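Local coordinates for DNA mismatch repair protein MutS (Thermus aquaticus, PDB 1EWQ) that takes part in DNA mismatch repair, binding mismatched DNA and acting as a weak ATPase of the MutS family, at residues L121-Y133 against R334-D348. Residues are numbered along the deposited sequence; the frame is centred on the assembly and turned at random.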
ATOM      1  N   LEU C 121     -11.156 -10.743 -16.719  1.00 28.36           N
ATOM      2  CA  LEU C 121     -11.297 -11.846 -15.777  1.00 28.39           C
ATOM      3  C   LEU C 121     -12.668 -12.520 -15.809  1.00 28.99           C
ATOM      4  O   LEU C 121     -13.711 -11.861 -15.884  1.00 28.91           O
ATOM      5  CB  LEU C 121     -10.999 -11.350 -14.357  1.00 27.59           C
ATOM      6  CG  LEU C 121      -9.609 -10.725 -14.174  1.00 27.11           C
ATOM      7  CD1 LEU C 121      -9.496 -10.151 -12.759  1.00 26.14           C
ATOM      8  CD2 LEU C 121      -8.515 -11.777 -14.461  1.00 25.82           C
ATOM      9  N   LEU C 122     -12.648 -13.845 -15.746  1.00 29.46           N
ATOM     10  CA  LEU C 122     -13.866 -14.643 -15.739  1.00 30.26           C
ATOM     11  C   LEU C 122     -13.990 -15.462 -14.459  1.00 30.60           C
ATOM     12  O   LEU C 122     -15.038 -16.037 -14.192  1.00 30.83           O
ATOM     13  CB  LEU C 122     -13.893 -15.572 -16.952  1.00 30.51           C
ATOM     14  CG  LEU C 122     -14.325 -14.831 -18.215  1.00 30.84           C
ATOM     15  CD1 LEU C 122     -13.758 -15.501 -19.448  1.00 30.95           C
ATOM     16  CD2 LEU C 122     -15.836 -14.766 -18.248  1.00 30.88           C
ATOM     17  N   GLN C 123     -12.918 -15.520 -13.671  1.00 31.07           N
ATOM     18  CA  GLN C 123     -12.939 -16.278 -12.429  1.00 31.72           C
ATOM     19  C   GLN C 123     -13.616 -15.485 -11.301  1.00 32.07           C
ATOM     20  O   GLN C 123     -13.218 -14.363 -10.986  1.00 32.06           O
ATOM     21  CB  GLN C 123     -11.515 -16.661 -12.007  1.00 32.07           C
ATOM     22  CG  GLN C 123     -10.749 -17.566 -12.990  1.00 32.42           C
ATOM     23  CD  GLN C 123     -10.193 -16.824 -14.204  1.00 32.72           C
ATOM     24  OE1 GLN C 123     -10.156 -15.592 -14.241  1.00 32.51           O
ATOM     25  NE2 GLN C 123      -9.739 -17.581 -15.197  1.00 33.14           N
ATOM     26  N   GLU C 124     -14.637 -16.086 -10.702  1.00 32.37           N
ATOM     27  CA  GLU C 124     -15.397 -15.475  -9.615  1.00 33.00           C
ATOM     28  C   GLU C 124     -14.527 -14.909  -8.488  1.00 32.76           C
ATOM     29  O   GLU C 124     -14.746 -13.785  -8.044  1.00 32.64           O
ATOM     30  CB  GLU C 124     -16.400 -16.508  -9.061  1.00 33.83           C
ATOM     31  CG  GLU C 124     -17.121 -16.143  -7.761  1.00 35.26           C
ATOM     32  CD  GLU C 124     -18.158 -17.207  -7.326  1.00 36.62           C
ATOM     33  OE1 GLU C 124     -17.918 -18.427  -7.525  1.00 37.25           O
ATOM     34  OE2 GLU C 124     -19.211 -16.825  -6.768  1.00 37.11           O
ATOM     35  N   SER C 125     -13.528 -15.671  -8.051  1.00 32.57           N
ATOM     36  CA  SER C 125     -12.645 -15.244  -6.959  1.00 32.38           C
ATOM     37  C   SER C 125     -11.670 -14.115  -7.284  1.00 32.22           C
ATOM     38  O   SER C 125     -11.012 -13.593  -6.381  1.00 31.93           O
ATOM     39  CB  SER C 125     -11.829 -16.431  -6.439  1.00 32.61           C
ATOM     40  OG  SER C 125     -10.701 -16.677  -7.265  1.00 32.94           O
ATOM     41  N   LEU C 126     -11.559 -13.746  -8.559  1.00 31.88           N
ATOM     42  CA  LEU C 126     -10.644 -12.676  -8.956  1.00 31.75           C
ATOM     43  C   LEU C 126     -11.423 -11.428  -9.375  1.00 31.77           C
ATOM     44  O   LEU C 126     -10.839 -10.423  -9.772  1.00 31.80           O
ATOM     45  CB  LEU C 126      -9.772 -13.137 -10.128  1.00 31.78           C
ATOM     46  CG  LEU C 126      -9.186 -14.546 -10.022  1.00 31.87           C
ATOM     47  CD1 LEU C 126      -8.316 -14.849 -11.239  1.00 31.70           C
ATOM     48  CD2 LEU C 126      -8.379 -14.656  -8.741  1.00 32.09           C
ATOM     49  N   LEU C 127     -12.745 -11.505  -9.281  1.00 31.67           N
ATOM     50  CA  LEU C 127     -13.611 -10.406  -9.668  1.00 31.10           C
ATOM     51  C   LEU C 127     -14.269  -9.690  -8.502  1.00 31.06           C
ATOM     52  O   LEU C 127     -14.508 -10.282  -7.452  1.00 30.65           O
ATOM     53  CB  LEU C 127     -14.722 -10.923 -10.580  1.00 30.83           C
ATOM     54  CG  LEU C 127     -14.353 -11.273 -12.018  1.00 30.90           C
ATOM     55  CD1 LEU C 127     -15.453 -12.142 -12.630  1.00 30.32           C
ATOM     56  CD2 LEU C 127     -14.139  -9.983 -12.807  1.00 30.09           C
ATOM     57  N   PRO C 128     -14.571  -8.396  -8.682  1.00 30.82           N
ATOM     58  CA  PRO C 128     -15.227  -7.611  -7.635  1.00 30.87           C
ATOM     59  C   PRO C 128     -16.722  -7.826  -7.879  1.00 30.93           C
ATOM     60  O   PRO C 128     -17.097  -8.395  -8.904  1.00 30.80           O
ATOM     61  CB  PRO C 128     -14.781  -6.191  -7.949  1.00 30.84           C
ATOM     62  CG  PRO C 128     -14.772  -6.181  -9.443  1.00 30.95           C
ATOM     63  CD  PRO C 128     -14.138  -7.533  -9.797  1.00 30.86           C
ATOM     64  N   ARG C 129     -17.576  -7.405  -6.954  1.00 31.34           N
ATOM     65  CA  ARG C 129     -19.016  -7.568  -7.158  1.00 31.48           C
ATOM     66  C   ARG C 129     -19.435  -6.676  -8.321  1.00 30.66           C
ATOM     67  O   ARG C 129     -20.271  -7.044  -9.135  1.00 30.66           O
ATOM     68  CB  ARG C 129     -19.793  -7.154  -5.901  1.00 33.12           C
ATOM     69  CG  ARG C 129     -20.520  -8.283  -5.186  1.00 34.58           C
ATOM     70  CD  ARG C 129     -21.231  -7.773  -3.931  1.00 36.32           C
ATOM     71  NE  ARG C 129     -21.786  -8.874  -3.141  1.00 38.56           N
ATOM     72  CZ  ARG C 129     -23.010  -9.375  -3.294  1.00 39.23           C
ATOM     73  NH1 ARG C 129     -23.826  -8.872  -4.207  1.00 40.19           N
ATOM     74  NH2 ARG C 129     -23.419 -10.388  -2.540  1.00 39.94           N
ATOM     75  N   GLU C 130     -18.824  -5.500  -8.374  1.00 30.18           N
ATOM     76  CA  GLU C 130     -19.080  -4.491  -9.397  1.00 29.79           C
ATOM     77  C   GLU C 130     -18.735  -4.935 -10.825  1.00 29.12           C
ATOM     78  O   GLU C 130     -18.107  -5.965 -11.042  1.00 28.48           O
ATOM     79  CB  GLU C 130     -18.266  -3.227  -9.087  1.00 30.40           C
ATOM     80  CG  GLU C 130     -18.603  -2.527  -7.786  1.00 31.40           C
ATOM     81  CD  GLU C 130     -18.285  -3.358  -6.553  1.00 31.91           C
ATOM     82  OE1 GLU C 130     -17.272  -4.092  -6.561  1.00 32.15           O
ATOM     83  OE2 GLU C 130     -19.045  -3.261  -5.567  1.00 32.24           O
ATOM     84  N   ALA C 131     -19.136  -4.123 -11.796  1.00 28.42           N
ATOM     85  CA  ALA C 131     -18.844  -4.415 -13.188  1.00 27.83           C
ATOM     86  C   ALA C 131     -17.339  -4.278 -13.370  1.00 27.65           C
ATOM     87  O   ALA C 131     -16.704  -3.426 -12.752  1.00 27.47           O
ATOM     88  CB  ALA C 131     -19.571  -3.444 -14.093  1.00 27.48           C
ATOM     89  N   ASN C 132     -16.773  -5.126 -14.220  1.00 27.06           N
ATOM     90  CA  ASN C 132     -15.346  -5.109 -14.490  1.00 26.67           C
ATOM     91  C   ASN C 132     -15.198  -4.850 -15.989  1.00 26.30           C
ATOM     92  O   ASN C 132     -15.402  -5.747 -16.813  1.00 25.94           O
ATOM     93  CB  ASN C 132     -14.752  -6.461 -14.099  1.00 27.22           C
ATOM     94  CG  ASN C 132     -13.256  -6.452 -14.090  1.00 27.63           C
ATOM     95  OD1 ASN C 132     -12.613  -7.130 -14.896  1.00 28.20           O
ATOM     96  ND2 ASN C 132     -12.679  -5.682 -13.176  1.00 27.67           N
ATOM     97  N   TYR C 133     -14.840  -3.619 -16.337  1.00 25.46           N
ATOM     98  CA  TYR C 133     -14.738  -3.245 -17.738  1.00 24.92           C
ATOM     99  C   TYR C 133     -13.373  -3.192 -18.393  1.00 24.84           C
ATOM    100  O   TYR C 133     -12.396  -2.715 -17.811  1.00 24.71           O
ATOM    101  CB  TYR C 133     -15.368  -1.862 -17.983  1.00 24.18           C
ATOM    102  CG  TYR C 133     -16.849  -1.728 -17.697  1.00 23.81           C
ATOM    103  CD1 TYR C 133     -17.309  -0.896 -16.667  1.00 23.17           C
ATOM    104  CD2 TYR C 133     -17.794  -2.392 -18.479  1.00 23.13           C
ATOM    105  CE1 TYR C 133     -18.672  -0.731 -16.431  1.00 22.83           C
ATOM    106  CE2 TYR C 133     -19.161  -2.230 -18.248  1.00 22.75           C
ATOM    107  CZ  TYR C 133     -19.589  -1.398 -17.225  1.00 22.56           C
ATOM    108  OH  TYR C 133     -20.939  -1.240 -16.999  1.00 22.73           O
ATOM    109  N   ARG C 334     -23.537 -13.775 -14.105  1.00 25.99           N
ATOM    110  CA  ARG C 334     -22.167 -14.245 -14.321  1.00 26.77           C
ATOM    111  C   ARG C 334     -22.122 -15.773 -14.419  1.00 26.62           C
ATOM    112  O   ARG C 334     -21.244 -16.345 -15.059  1.00 26.70           O
ATOM    113  CB  ARG C 334     -21.249 -13.760 -13.193  1.00 27.07           C
ATOM    114  CG  ARG C 334     -20.726 -12.368 -13.445  1.00 27.51           C
ATOM    115  CD  ARG C 334     -19.840 -11.856 -12.329  1.00 27.55           C
ATOM    116  NE  ARG C 334     -19.341 -10.520 -12.647  1.00 27.71           N
ATOM    117  CZ  ARG C 334     -18.801  -9.689 -11.764  1.00 27.69           C
ATOM    118  NH1 ARG C 334     -18.692 -10.045 -10.494  1.00 27.90           N
ATOM    119  NH2 ARG C 334     -18.356  -8.508 -12.159  1.00 27.88           N
ATOM    120  N   LEU C 335     -23.093 -16.421 -13.789  1.00 27.09           N
ATOM    121  CA  LEU C 335     -23.197 -17.875 -13.805  1.00 27.42           C
ATOM    122  C   LEU C 335     -23.628 -18.302 -15.221  1.00 27.69           C
ATOM    123  O   LEU C 335     -23.129 -19.285 -15.777  1.00 27.83           O
ATOM    124  CB  LEU C 335     -24.227 -18.313 -12.759  1.00 27.91           C
ATOM    125  CG  LEU C 335     -24.143 -19.721 -12.167  1.00 28.48           C
ATOM    126  CD1 LEU C 335     -24.441 -20.775 -13.235  1.00 28.19           C
ATOM    127  CD2 LEU C 335     -22.751 -19.918 -11.581  1.00 29.18           C
ATOM    128  N   ALA C 336     -24.545 -17.541 -15.809  1.00 27.50           N
ATOM    129  CA  ALA C 336     -25.015 -17.825 -17.159  1.00 27.52           C
ATOM    130  C   ALA C 336     -23.856 -17.742 -18.159  1.00 27.61           C
ATOM    131  O   ALA C 336     -23.707 -18.610 -19.027  1.00 27.10           O
ATOM    132  CB  ALA C 336     -26.107 -16.832 -17.543  1.00 27.78           C
ATOM    133  N   THR C 337     -23.038 -16.698 -18.012  1.00 27.32           N
ATOM    134  CA  THR C 337     -21.881 -16.459 -18.874  1.00 27.38           C
ATOM    135  C   THR C 337     -20.867 -17.597 -18.786  1.00 28.00           C
ATOM    136  O   THR C 337     -20.339 -18.048 -19.808  1.00 27.90           O
ATOM    137  CB  THR C 337     -21.162 -15.130 -18.509  1.00 27.04           C
ATOM    138  OG1 THR C 337     -22.088 -14.037 -18.599  1.00 26.06           O
ATOM    139  CG2 THR C 337     -19.993 -14.872 -19.456  1.00 26.85           C
ATOM    140  N   ARG C 338     -20.581 -18.057 -17.570  1.00 28.33           N
ATOM    141  CA  ARG C 338     -19.635 -19.152 -17.405  1.00 28.85           C
ATOM    142  C   ARG C 338     -20.220 -20.407 -18.049  1.00 29.06           C
ATOM    143  O   ARG C 338     -19.500 -21.191 -18.668  1.00 29.04           O
ATOM    144  CB  ARG C 338     -19.330 -19.392 -15.920  1.00 29.63           C
ATOM    145  CG  ARG C 338     -18.488 -18.284 -15.290  1.00 31.09           C
ATOM    146  CD  ARG C 338     -18.175 -18.530 -13.823  1.00 32.31           C
ATOM    147  NE  ARG C 338     -17.250 -19.637 -13.603  1.00 34.57           N
ATOM    148  CZ  ARG C 338     -15.963 -19.653 -13.965  1.00 35.82           C
ATOM    149  NH1 ARG C 338     -15.411 -18.614 -14.585  1.00 36.21           N
ATOM    150  NH2 ARG C 338     -15.214 -20.719 -13.687  1.00 36.83           N
ATOM    151  N   LEU C 339     -21.530 -20.592 -17.907  1.00 28.89           N
ATOM    152  CA  LEU C 339     -22.200 -21.732 -18.510  1.00 29.23           C
ATOM    153  C   LEU C 339     -22.043 -21.671 -20.027  1.00 29.65           C
ATOM    154  O   LEU C 339     -21.620 -22.644 -20.652  1.00 29.37           O
ATOM    155  CB  LEU C 339     -23.693 -21.745 -18.150  1.00 28.26           C
ATOM    156  CG  LEU C 339     -24.096 -22.365 -16.802  1.00 28.32           C
ATOM    157  CD1 LEU C 339     -25.541 -22.038 -16.475  1.00 27.70           C
ATOM    158  CD2 LEU C 339     -23.878 -23.878 -16.861  1.00 27.96           C
ATOM    159  N   GLU C 340     -22.381 -20.520 -20.610  1.00 30.29           N
ATOM    160  CA  GLU C 340     -22.305 -20.339 -22.059  1.00 31.09           C
ATOM    161  C   GLU C 340     -20.888 -20.512 -22.595  1.00 31.39           C
ATOM    162  O   GLU C 340     -20.706 -20.977 -23.718  1.00 31.67           O
ATOM    163  CB  GLU C 340     -22.827 -18.947 -22.467  1.00 31.27           C
ATOM    164  CG  GLU C 340     -24.282 -18.678 -22.102  1.00 32.03           C
ATOM    165  CD  GLU C 340     -24.657 -17.205 -22.195  1.00 32.20           C
ATOM    166  OE1 GLU C 340     -23.755 -16.348 -22.082  1.00 32.10           O
ATOM    167  OE2 GLU C 340     -25.857 -16.900 -22.357  1.00 32.94           O
ATOM    168  N   LEU C 341     -19.893 -20.134 -21.796  1.00 31.56           N
ATOM    169  CA  LEU C 341     -18.495 -20.235 -22.201  1.00 32.10           C
ATOM    170  C   LEU C 341     -17.852 -21.587 -21.894  1.00 32.31           C
ATOM    171  O   LEU C 341     -16.661 -21.767 -22.120  1.00 32.27           O
ATOM    172  CB  LEU C 341     -17.670 -19.123 -21.533  1.00 32.37           C
ATOM    173  CG  LEU C 341     -17.913 -17.705 -22.057  1.00 32.82           C
ATOM    174  CD1 LEU C 341     -17.171 -16.676 -21.214  1.00 32.56           C
ATOM    175  CD2 LEU C 341     -17.469 -17.639 -23.506  1.00 32.79           C
ATOM    176  N   GLY C 342     -18.632 -22.527 -21.369  1.00 32.46           N
ATOM    177  CA  GLY C 342     -18.095 -23.840 -21.052  1.00 32.66           C
ATOM    178  C   GLY C 342     -17.106 -23.884 -19.897  1.00 32.98           C
ATOM    179  O   GLY C 342     -16.235 -24.761 -19.858  1.00 32.95           O
ATOM    180  N   ARG C 343     -17.238 -22.948 -18.955  1.00 32.89           N
ATOM    181  CA  ARG C 343     -16.370 -22.885 -17.788  1.00 32.69           C
ATOM    182  C   ARG C 343     -17.066 -23.211 -16.469  1.00 32.51           C
ATOM    183  O   ARG C 343     -16.401 -23.329 -15.440  1.00 32.80           O
ATOM    184  CB  ARG C 343     -15.769 -21.497 -17.641  1.00 33.31           C
ATOM    185  CG  ARG C 343     -14.885 -21.054 -18.755  1.00 34.28           C
ATOM    186  CD  ARG C 343     -14.220 -19.768 -18.341  1.00 35.03           C
ATOM    187  NE  ARG C 343     -13.326 -19.246 -19.364  1.00 36.08           N
ATOM    188  CZ  ARG C 343     -12.166 -18.670 -19.081  1.00 36.57           C
ATOM    189  NH1 ARG C 343     -11.789 -18.562 -17.813  1.00 36.56           N
ATOM    190  NH2 ARG C 343     -11.392 -18.198 -20.054  1.00 37.02           N
ATOM    191  N   ALA C 344     -18.390 -23.322 -16.482  1.00 31.62           N
ATOM    192  CA  ALA C 344     -19.137 -23.614 -15.266  1.00 31.24           C
ATOM    193  C   ALA C 344     -18.576 -24.820 -14.506  1.00 31.25           C
ATOM    194  O   ALA C 344     -18.352 -25.889 -15.083  1.00 31.00           O
ATOM    195  CB  ALA C 344     -20.595 -23.841 -15.595  1.00 31.12           C
ATOM    196  N   SER C 345     -18.374 -24.630 -13.204  1.00 30.81           N
ATOM    197  CA  SER C 345     -17.822 -25.643 -12.311  1.00 30.53           C
ATOM    198  C   SER C 345     -18.882 -26.403 -11.524  1.00 30.55           C
ATOM    199  O   SER C 345     -20.039 -25.997 -11.450  1.00 30.62           O
ATOM    200  CB  SER C 345     -16.894 -24.973 -11.297  1.00 30.37           C
ATOM    201  OG  SER C 345     -17.662 -24.239 -10.353  1.00 29.83           O
ATOM    202  N   PRO C 346     -18.495 -27.531 -10.922  1.00 30.64           N
ATOM    203  CA  PRO C 346     -19.521 -28.238 -10.161  1.00 30.96           C
ATOM    204  C   PRO C 346     -20.012 -27.341  -9.022  1.00 31.14           C
ATOM    205  O   PRO C 346     -21.136 -27.472  -8.553  1.00 31.13           O
ATOM    206  CB  PRO C 346     -18.803 -29.508  -9.687  1.00 31.07           C
ATOM    207  CG  PRO C 346     -17.330 -29.220  -9.907  1.00 31.23           C
ATOM    208  CD  PRO C 346     -17.302 -28.365 -11.117  1.00 30.79           C
ATOM    209  N   LYS C 347     -19.161 -26.414  -8.602  1.00 31.34           N
ATOM    210  CA  LYS C 347     -19.517 -25.479  -7.546  1.00 31.99           C
ATOM    211  C   LYS C 347     -20.594 -24.518  -8.078  1.00 31.60           C
ATOM    212  O   LYS C 347     -21.556 -24.175  -7.374  1.00 31.15           O
ATOM    213  CB  LYS C 347     -18.291 -24.676  -7.121  1.00 33.21           C
ATOM    214  CG  LYS C 347     -18.433 -24.012  -5.774  1.00 34.85           C
ATOM    215  CD  LYS C 347     -18.243 -25.051  -4.660  1.00 36.41           C
ATOM    216  CE  LYS C 347     -16.822 -25.629  -4.683  1.00 36.95           C
ATOM    217  NZ  LYS C 347     -16.591 -26.586  -3.555  1.00 37.08           N
ATOM    218  N   ASP C 348     -20.433 -24.086  -9.327  1.00 30.85           N
ATOM    219  CA  ASP C 348     -21.411 -23.185  -9.920  1.00 30.64           C
ATOM    220  C   ASP C 348     -22.773 -23.856  -9.980  1.00 30.59           C
ATOM    221  O   ASP C 348     -23.783 -23.214  -9.713  1.00 30.45           O
ATOM    222  CB  ASP C 348     -20.977 -22.746 -11.323  1.00 30.23           C
ATOM    223  CG  ASP C 348     -19.755 -21.850 -11.294  1.00 30.07           C
ATOM    224  OD1 ASP C 348     -19.723 -20.932 -10.453  1.00 30.41           O
ATOM    225  OD2 ASP C 348     -18.832 -22.055 -12.104  1.00 29.65           O
TER
HETATM  226  O   HOH W   1     -17.286 -20.047  -9.990  1.00 25.41           O
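R334 reaches from helix 332-340 into the loop that joins strand 110-116 to strand 134-139, docking this linker between two sheets against the helical MutS domain III. Extended from CG to NE (chi2 and chi3 both 179°), its chain carries the guanidinium out to two backbone carbonyls: NH1 gives a nearly straight bond (163°) to P128 O at 2.8 Å, in the carbonyl plane, while NH2 meets E130 O at 2.8 Å through a more bent bond, tilted from E130's own carbonyl plane. L127 packs over one face of the group through CB and CD1, CD1 offset toward the rim, and NE is held by S151. With an alanine here both carbonyls lose these donors, and the loop at 128-130 would probably be held less firmly to the helix.

The packing part centres on L122. Its CD1 sits over the centre of the R343 guanidinium, 3.6 Å from R343 CZ, and its CD2 packs on L341 CD1 at 3.8 Å; Q123 NE2 lies at the guanidinium's edge, 3.5 Å from R343 NH1, two donors that do not bond.

Charges gather around D348, which forms a capping box with S345. Its OD2 takes R338 NE in a salt bridge and S345 N from the opposite face of the carboxylate. Across the contact, one water donates to both D348 OD1 (2.6 Å) and E124 OE1 (3.0 Å), bridging two like-charged carboxylates.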